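Dihydroneopterin triphosphate diphosphatase (Escherichia coli O157:H7, PDB 5U7F) probably hydrolyses dihydroneopterin triphosphate to dihydroneopterin monophosphate and pyrophosphate in folate biosynthesis, and also cleaves nucleoside triphosphates, dATP above all. Local coordinates at residues P9-R23 and R97-E110. Sequence-based numbering, arbitrary orientation.
Sequences PVSILVVIYAQDTKR and RNTESWFCLALPHE. With SO4 (sulfate ion), chain B.
The parallel strand pair of the Nudix fold's mixed sheet runs unbroken here: strands 10-18 and 97-107 pair V10 with T99 through A18 with L107. The backbone bonds start at T99 N to P9 O and finish at Q19 N to L107 O (2.7 Å). On one face, L13 points CD2 over the five-membered ring of W102, 3.8 Å from its centroid, a CH-pi contact. W102 NE1 donates a hydrogen bond to E100 OE1 (2.9 Å); S137 OG is hydrogen-bonded to the same oxygen, which helps hold the carboxylate for the indole. Further along this face the Y17 ring, with CG wedged between backbone N and carbonyl carbon (chi1 70°), folds over A106 and takes its CA against one face. With CG anti to the backbone N (chi1 -178°), N98 brings its amide across to strand 10-18, and ND2 donates in the amide plane to S11 OG (2.9 Å). Past the strands, E110 OE2 accepts T21 OG1 on its anti lone pair (2.7 Å) and forms a salt bridge with R23 NH1, its modelled length doubtful, while H109 ND1 donates a hydrogen bond to D20 OD2 (2.8 Å) from above the carboxylate plane. The L13 and W102 face packs against helix 136-147. On the opposite face, I12, V14 and F103 meet helix 49-61 of the Nudix box. Strand 36-42 flanks 10-18, and strand 72-82 borders 97-107, tied to it by the C75-C104 disulfide.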
loop_
_atom_site.group_PDB
_atom_site.type_symbol
_atom_site.label_atom_id
_atom_site.label_comp_id
_atom_site.label_asym_id
_atom_site.label_seq_id
_atom_site.Cartn_x
_atom_site.Cartn_y
_atom_site.Cartn_z
ATOM N N PRO A 9 1.113 0.834 -15.045
ATOM C CA PRO A 9 0.129 -0.150 -14.567
ATOM C C PRO A 9 0.762 -1.417 -13.948
ATOM O O PRO A 9 0.236 -2.513 -14.085
ATOM C CB PRO A 9 -0.637 -0.490 -15.825
ATOM C CG PRO A 9 0.371 -0.342 -16.908
ATOM C CD PRO A 9 1.260 0.777 -16.513
ATOM N N VAL A 10 1.903 -1.219 -13.300
ATOM C CA VAL A 10 2.587 -2.234 -12.514
ATOM C C VAL A 10 2.882 -1.562 -11.180
ATOM O O VAL A 10 3.523 -0.513 -11.131
ATOM C CB VAL A 10 3.882 -2.727 -13.194
ATOM C CG1 VAL A 10 4.668 -3.676 -12.274
ATOM C CG2 VAL A 10 3.575 -3.421 -14.499
ATOM N N SER A 11 2.361 -2.126 -10.107
ATOM C CA SER A 11 2.424 -1.461 -8.808
ATOM C C SER A 11 2.738 -2.448 -7.677
ATOM O O SER A 11 2.787 -3.672 -7.876
ATOM C CB SER A 11 1.105 -0.745 -8.542
ATOM O OG SER A 11 0.079 -1.677 -8.234
ATOM N N ILE A 12 2.985 -1.880 -6.512
ATOM C CA ILE A 12 3.208 -2.620 -5.292
ATOM C C ILE A 12 2.235 -2.142 -4.234
ATOM O O ILE A 12 1.696 -1.028 -4.301
ATOM C CB ILE A 12 4.677 -2.514 -4.798
ATOM C CG1 ILE A 12 5.138 -1.074 -4.601
ATOM C CG2 ILE A 12 5.613 -3.210 -5.784
ATOM C CD1 ILE A 12 4.750 -0.463 -3.291
ATOM N N LEU A 13 1.950 -3.039 -3.300
ATOM C CA LEU A 13 1.121 -2.759 -2.135
ATOM C C LEU A 13 1.929 -3.191 -0.926
ATOM O O LEU A 13 2.461 -4.292 -0.930
ATOM C CB LEU A 13 -0.201 -3.529 -2.206
ATOM C CG LEU A 13 -1.014 -3.669 -0.914
ATOM C CD1 LEU A 13 -1.758 -2.409 -0.727
ATOM C CD2 LEU A 13 -1.964 -4.844 -0.998
ATOM N N VAL A 14 2.079 -2.328 0.078
ATOM C CA VAL A 14 2.769 -2.716 1.310
ATOM C C VAL A 14 1.807 -2.596 2.478
ATOM O O VAL A 14 1.358 -1.500 2.859
ATOM C CB VAL A 14 4.030 -1.867 1.582
ATOM C CG1 VAL A 14 4.699 -2.342 2.881
ATOM C CG2 VAL A 14 4.995 -1.938 0.424
ATOM N N VAL A 15 1.426 -3.739 3.024
ATOM C CA VAL A 15 0.565 -3.729 4.187
ATOM C C VAL A 15 1.431 -3.539 5.410
ATOM O O VAL A 15 2.238 -4.411 5.784
ATOM C CB VAL A 15 -0.289 -5.015 4.285
ATOM C CG1 VAL A 15 -1.199 -4.934 5.453
ATOM C CG2 VAL A 15 -1.131 -5.191 3.023
ATOM N N ILE A 16 1.271 -2.365 6.004
ATOM C CA ILE A 16 1.941 -1.991 7.241
ATOM C C ILE A 16 1.059 -2.265 8.457
ATOM O O ILE A 16 -0.111 -1.897 8.520
ATOM C CB ILE A 16 2.363 -0.502 7.220
ATOM C CG1 ILE A 16 3.360 -0.275 6.093
ATOM C CG2 ILE A 16 2.985 -0.079 8.568
ATOM C CD1 ILE A 16 3.881 1.122 5.937
ATOM N N TYR A 17 1.639 -2.928 9.454
ATOM C CA TYR A 17 0.889 -3.257 10.651
ATOM C C TYR A 17 1.821 -3.363 11.842
ATOM O O TYR A 17 3.017 -3.515 11.697
ATOM C CB TYR A 17 0.098 -4.542 10.482
ATOM C CG TYR A 17 0.943 -5.809 10.405
ATOM C CD1 TYR A 17 1.619 -6.152 9.246
ATOM C CD2 TYR A 17 1.064 -6.649 11.509
ATOM C CE1 TYR A 17 2.390 -7.303 9.175
ATOM C CE2 TYR A 17 1.818 -7.788 11.454
ATOM C CZ TYR A 17 2.491 -8.118 10.293
ATOM O OH TYR A 17 3.238 -9.272 10.223
ATOM N N ALA A 18 1.248 -3.187 13.029
ATOM C CA ALA A 18 2.023 -3.277 14.246
ATOM C C ALA A 18 1.973 -4.696 14.753
ATOM O O ALA A 18 0.893 -5.253 14.925
ATOM C CB ALA A 18 1.490 -2.329 15.302
ATOM N N GLN A 19 3.141 -5.243 15.049
ATOM C CA GLN A 19 3.241 -6.612 15.575
ATOM C C GLN A 19 2.542 -6.819 16.930
ATOM O O GLN A 19 1.881 -7.823 17.142
ATOM C CB GLN A 19 4.698 -7.005 15.710
ATOM C CG GLN A 19 4.911 -8.467 16.174
ATOM C CD GLN A 19 4.256 -9.504 15.253
ATOM O OE1 GLN A 19 4.165 -9.310 14.044
ATOM N NE2 GLN A 19 3.813 -10.615 15.829
ATOM N N ASP A 20 2.674 -5.886 17.858
ATOM C CA ASP A 20 2.072 -6.117 19.170
ATOM C C ASP A 20 0.524 -6.028 19.154
ATOM O O ASP A 20 -0.135 -6.910 19.691
ATOM C CB ASP A 20 2.686 -5.162 20.197
ATOM C CG ASP A 20 2.349 -3.701 19.937
ATOM O OD1 ASP A 20 1.710 -3.393 18.900
ATOM O OD2 ASP A 20 2.745 -2.862 20.779
ATOM N N THR A 21 -0.063 -5.019 18.496
ATOM C CA THR A 21 -1.521 -4.869 18.502
ATOM C C THR A 21 -2.221 -5.516 17.307
ATOM O O THR A 21 -3.437 -5.732 17.336
ATOM C CB THR A 21 -1.938 -3.413 18.477
ATOM O OG1 THR A 21 -1.454 -2.808 17.262
ATOM C CG2 THR A 21 -1.414 -2.667 19.724
ATOM N N LYS A 22 -1.439 -5.782 16.264
ATOM C CA LYS A 22 -1.957 -6.235 14.970
ATOM C C LYS A 22 -2.865 -5.187 14.342
ATOM O O LYS A 22 -3.696 -5.508 13.505
ATOM C CB LYS A 22 -2.703 -7.554 15.112
ATOM C CG LYS A 22 -1.840 -8.655 15.692
ATOM C CD LYS A 22 -0.648 -8.935 14.773
ATOM C CE LYS A 22 -0.091 -10.330 14.984
ATOM N NZ LYS A 22 0.355 -10.539 16.396
ATOM N N ARG A 23 -2.722 -3.932 14.742
ATOM C CA ARG A 23 -3.497 -2.902 14.074
ATOM C C ARG A 23 -2.815 -2.581 12.742
ATOM O O ARG A 23 -1.602 -2.716 12.618
ATOM C CB ARG A 23 -3.627 -1.657 14.944
ATOM C CG ARG A 23 -4.747 -1.759 15.981
ATOM C CD ARG A 23 -5.292 -0.350 16.359
ATOM N NE ARG A 23 -6.097 -0.379 17.563
ATOM C CZ ARG A 23 -5.589 -0.405 18.794
ATOM N NH1 ARG A 23 -4.274 -0.392 18.984
ATOM N NH2 ARG A 23 -6.399 -0.446 19.845
ATOM N N ARG A 97 -6.176 -2.098 -16.808
ATOM C CA ARG A 97 -5.817 -3.171 -15.860
ATOM C C ARG A 97 -4.541 -2.808 -15.124
ATOM O O ARG A 97 -3.605 -2.326 -15.751
ATOM C CB ARG A 97 -5.598 -4.521 -16.583
ATOM C CG ARG A 97 -6.718 -4.942 -17.553
ATOM C CD ARG A 97 -8.008 -5.265 -16.828
ATOM N NE ARG A 97 -7.826 -6.388 -15.890
ATOM C CZ ARG A 97 -8.705 -6.729 -14.956
ATOM N NH1 ARG A 97 -9.835 -6.060 -14.830
ATOM N NH2 ARG A 97 -8.452 -7.752 -14.159
ATOM N N ASN A 98 -4.490 -3.077 -13.817
ATOM C CA ASN A 98 -3.293 -2.836 -13.017
ATOM C C ASN A 98 -2.870 -4.129 -12.366
ATOM O O ASN A 98 -3.706 -4.879 -11.888
ATOM C CB ASN A 98 -3.508 -1.775 -11.942
ATOM C CG ASN A 98 -2.218 -1.515 -11.144
ATOM O OD1 ASN A 98 -1.405 -0.667 -11.495
ATOM N ND2 ASN A 98 -2.003 -2.309 -10.112
ATOM N N THR A 99 -1.578 -4.404 -12.415
ATOM C CA THR A 99 -1.024 -5.596 -11.797
ATOM C C THR A 99 -0.254 -5.178 -10.526
ATOM O O THR A 99 0.639 -4.336 -10.577
ATOM C CB THR A 99 -0.089 -6.346 -12.751
ATOM O OG1 THR A 99 -0.811 -6.709 -13.946
ATOM C CG2 THR A 99 0.411 -7.590 -12.088
ATOM N N GLU A 100 -0.580 -5.811 -9.412
ATOM C CA GLU A 100 -0.127 -5.381 -8.098
ATOM C C GLU A 100 0.556 -6.518 -7.349
ATOM O O GLU A 100 -0.053 -7.574 -7.186
ATOM C CB GLU A 100 -1.318 -4.915 -7.277
ATOM C CG GLU A 100 -1.036 -4.475 -5.852
ATOM C CD GLU A 100 -2.339 -4.107 -5.117
ATOM O OE1 GLU A 100 -3.098 -5.022 -4.698
ATOM O OE2 GLU A 100 -2.617 -2.893 -4.976
ATOM N N SER A 101 1.773 -6.276 -6.875
ATOM C CA SER A 101 2.497 -7.257 -6.038
ATOM C C SER A 101 2.491 -6.870 -4.566
ATOM O O SER A 101 2.681 -5.693 -4.226
ATOM C CB SER A 101 3.938 -7.419 -6.554
ATOM O OG SER A 101 3.888 -7.943 -7.864
ATOM N N TRP A 102 2.310 -7.863 -3.689
ATOM C CA TRP A 102 2.031 -7.587 -2.276
ATOM C C TRP A 102 3.276 -7.774 -1.423
ATOM O O TRP A 102 4.026 -8.733 -1.606
ATOM C CB TRP A 102 0.920 -8.506 -1.717
ATOM C CG TRP A 102 -0.430 -8.314 -2.286
ATOM C CD1 TRP A 102 -0.831 -7.329 -3.159
ATOM C CD2 TRP A 102 -1.572 -9.137 -2.067
ATOM N NE1 TRP A 102 -2.145 -7.490 -3.471
ATOM C CE2 TRP A 102 -2.628 -8.589 -2.813
ATOM C CE3 TRP A 102 -1.806 -10.294 -1.315
ATOM C CZ2 TRP A 102 -3.900 -9.136 -2.817
ATOM C CZ3 TRP A 102 -3.073 -10.833 -1.315
ATOM C CH2 TRP A 102 -4.105 -10.262 -2.080
ATOM N N PHE A 103 3.439 -6.872 -0.466
ATOM C CA PHE A 103 4.483 -6.951 0.567
ATOM C C PHE A 103 3.851 -6.685 1.951
ATOM O O PHE A 103 2.771 -6.082 2.079
ATOM C CB PHE A 103 5.599 -5.942 0.299
ATOM C CG PHE A 103 6.335 -6.165 -0.986
ATOM C CD1 PHE A 103 5.798 -5.739 -2.198
ATOM C CD2 PHE A 103 7.556 -6.810 -0.991
ATOM C CE1 PHE A 103 6.485 -5.961 -3.382
ATOM C CE2 PHE A 103 8.246 -7.040 -2.182
ATOM C CZ PHE A 103 7.724 -6.619 -3.362
ATOM N N CYS A 104 4.541 -7.125 2.999
ATOM C CA CYS A 104 4.058 -6.985 4.372
ATOM C C CYS A 104 5.184 -6.305 5.147
ATOM O O CYS A 104 6.354 -6.565 4.892
ATOM C CB CYS A 104 3.680 -8.365 4.958
ATOM S SG CYS A 104 2.906 -9.504 3.729
ATOM N N LEU A 105 4.848 -5.366 6.020
ATOM C CA LEU A 105 5.851 -4.724 6.862
ATOM C C LEU A 105 5.327 -4.621 8.287
ATOM O O LEU A 105 4.357 -3.928 8.575
ATOM C CB LEU A 105 6.243 -3.345 6.324
ATOM C CG LEU A 105 7.182 -2.530 7.224
ATOM C CD1 LEU A 105 8.518 -3.253 7.382
ATOM C CD2 LEU A 105 7.385 -1.135 6.694
ATOM N N ALA A 106 6.006 -5.340 9.175
ATOM C CA ALA A 106 5.633 -5.425 10.569
ATOM C C ALA A 106 6.477 -4.418 11.331
ATOM O O ALA A 106 7.691 -4.495 11.279
ATOM C CB ALA A 106 5.861 -6.830 11.087
ATOM N N LEU A 107 5.835 -3.440 11.968
ATOM C CA LEU A 107 6.528 -2.563 12.894
ATOM C C LEU A 107 6.380 -3.151 14.287
ATOM O O LEU A 107 5.422 -3.879 14.561
ATOM C CB LEU A 107 5.967 -1.149 12.852
ATOM C CG LEU A 107 5.911 -0.514 11.462
ATOM C CD1 LEU A 107 5.286 0.869 11.558
ATOM C CD2 LEU A 107 7.288 -0.444 10.804
ATOM N N PRO A 108 7.327 -2.851 15.182
ATOM C CA PRO A 108 7.176 -3.467 16.500
ATOM C C PRO A 108 6.008 -2.914 17.301
ATOM O O PRO A 108 5.391 -3.661 18.064
ATOM C CB PRO A 108 8.516 -3.161 17.195
ATOM C CG PRO A 108 9.133 -2.063 16.419
ATOM C CD PRO A 108 8.638 -2.202 15.013
ATOM N N HIS A 109 5.693 -1.639 17.088
ATOM C CA HIS A 109 4.614 -0.949 17.783
ATOM C C HIS A 109 3.915 0.014 16.824
ATOM O O HIS A 109 4.497 0.436 15.825
ATOM C CB HIS A 109 5.136 -0.145 18.990
ATOM C CG HIS A 109 5.914 -0.956 19.992
ATOM N ND1 HIS A 109 5.311 -1.703 20.980
ATOM C CD2 HIS A 109 7.248 -1.129 20.152
ATOM C CE1 HIS A 109 6.239 -2.301 21.709
ATOM N NE2 HIS A 109 7.424 -1.972 21.227
ATOM N N GLU A 110 2.687 0.383 17.147
ATOM C CA GLU A 110 2.053 1.516 16.478
ATOM C C GLU A 110 2.984 2.708 16.705
ATOM O O GLU A 110 3.717 2.751 17.708
ATOM C CB GLU A 110 0.634 1.769 17.009
ATOM C CG GLU A 110 -0.243 0.539 16.849
ATOM C CD GLU A 110 -1.645 0.712 17.363
ATOM O OE1 GLU A 110 -2.047 1.845 17.690
ATOM O OE2 GLU A 110 -2.363 -0.309 17.440
HETATM S S SO4 B . -11.810 -6.797 -11.183
HETATM O O1 SO4 B . -13.186 -6.569 -11.629
HETATM O O2 SO4 B . -10.970 -7.037 -12.349
HETATM O O3 SO4 B . -11.353 -5.594 -10.485
HETATM O O4 SO4 B . -11.772 -7.951 -10.293
HETATM O O HOH W 1 0.376 -4.450 -15.789
HETATM O O HOH W 2 -0.801 -1.103 -6.047
HETATM O O HOH W 3 3.371 -5.785 -9.426
HETATM O O HOH W 4 1.909 -0.096 19.858
#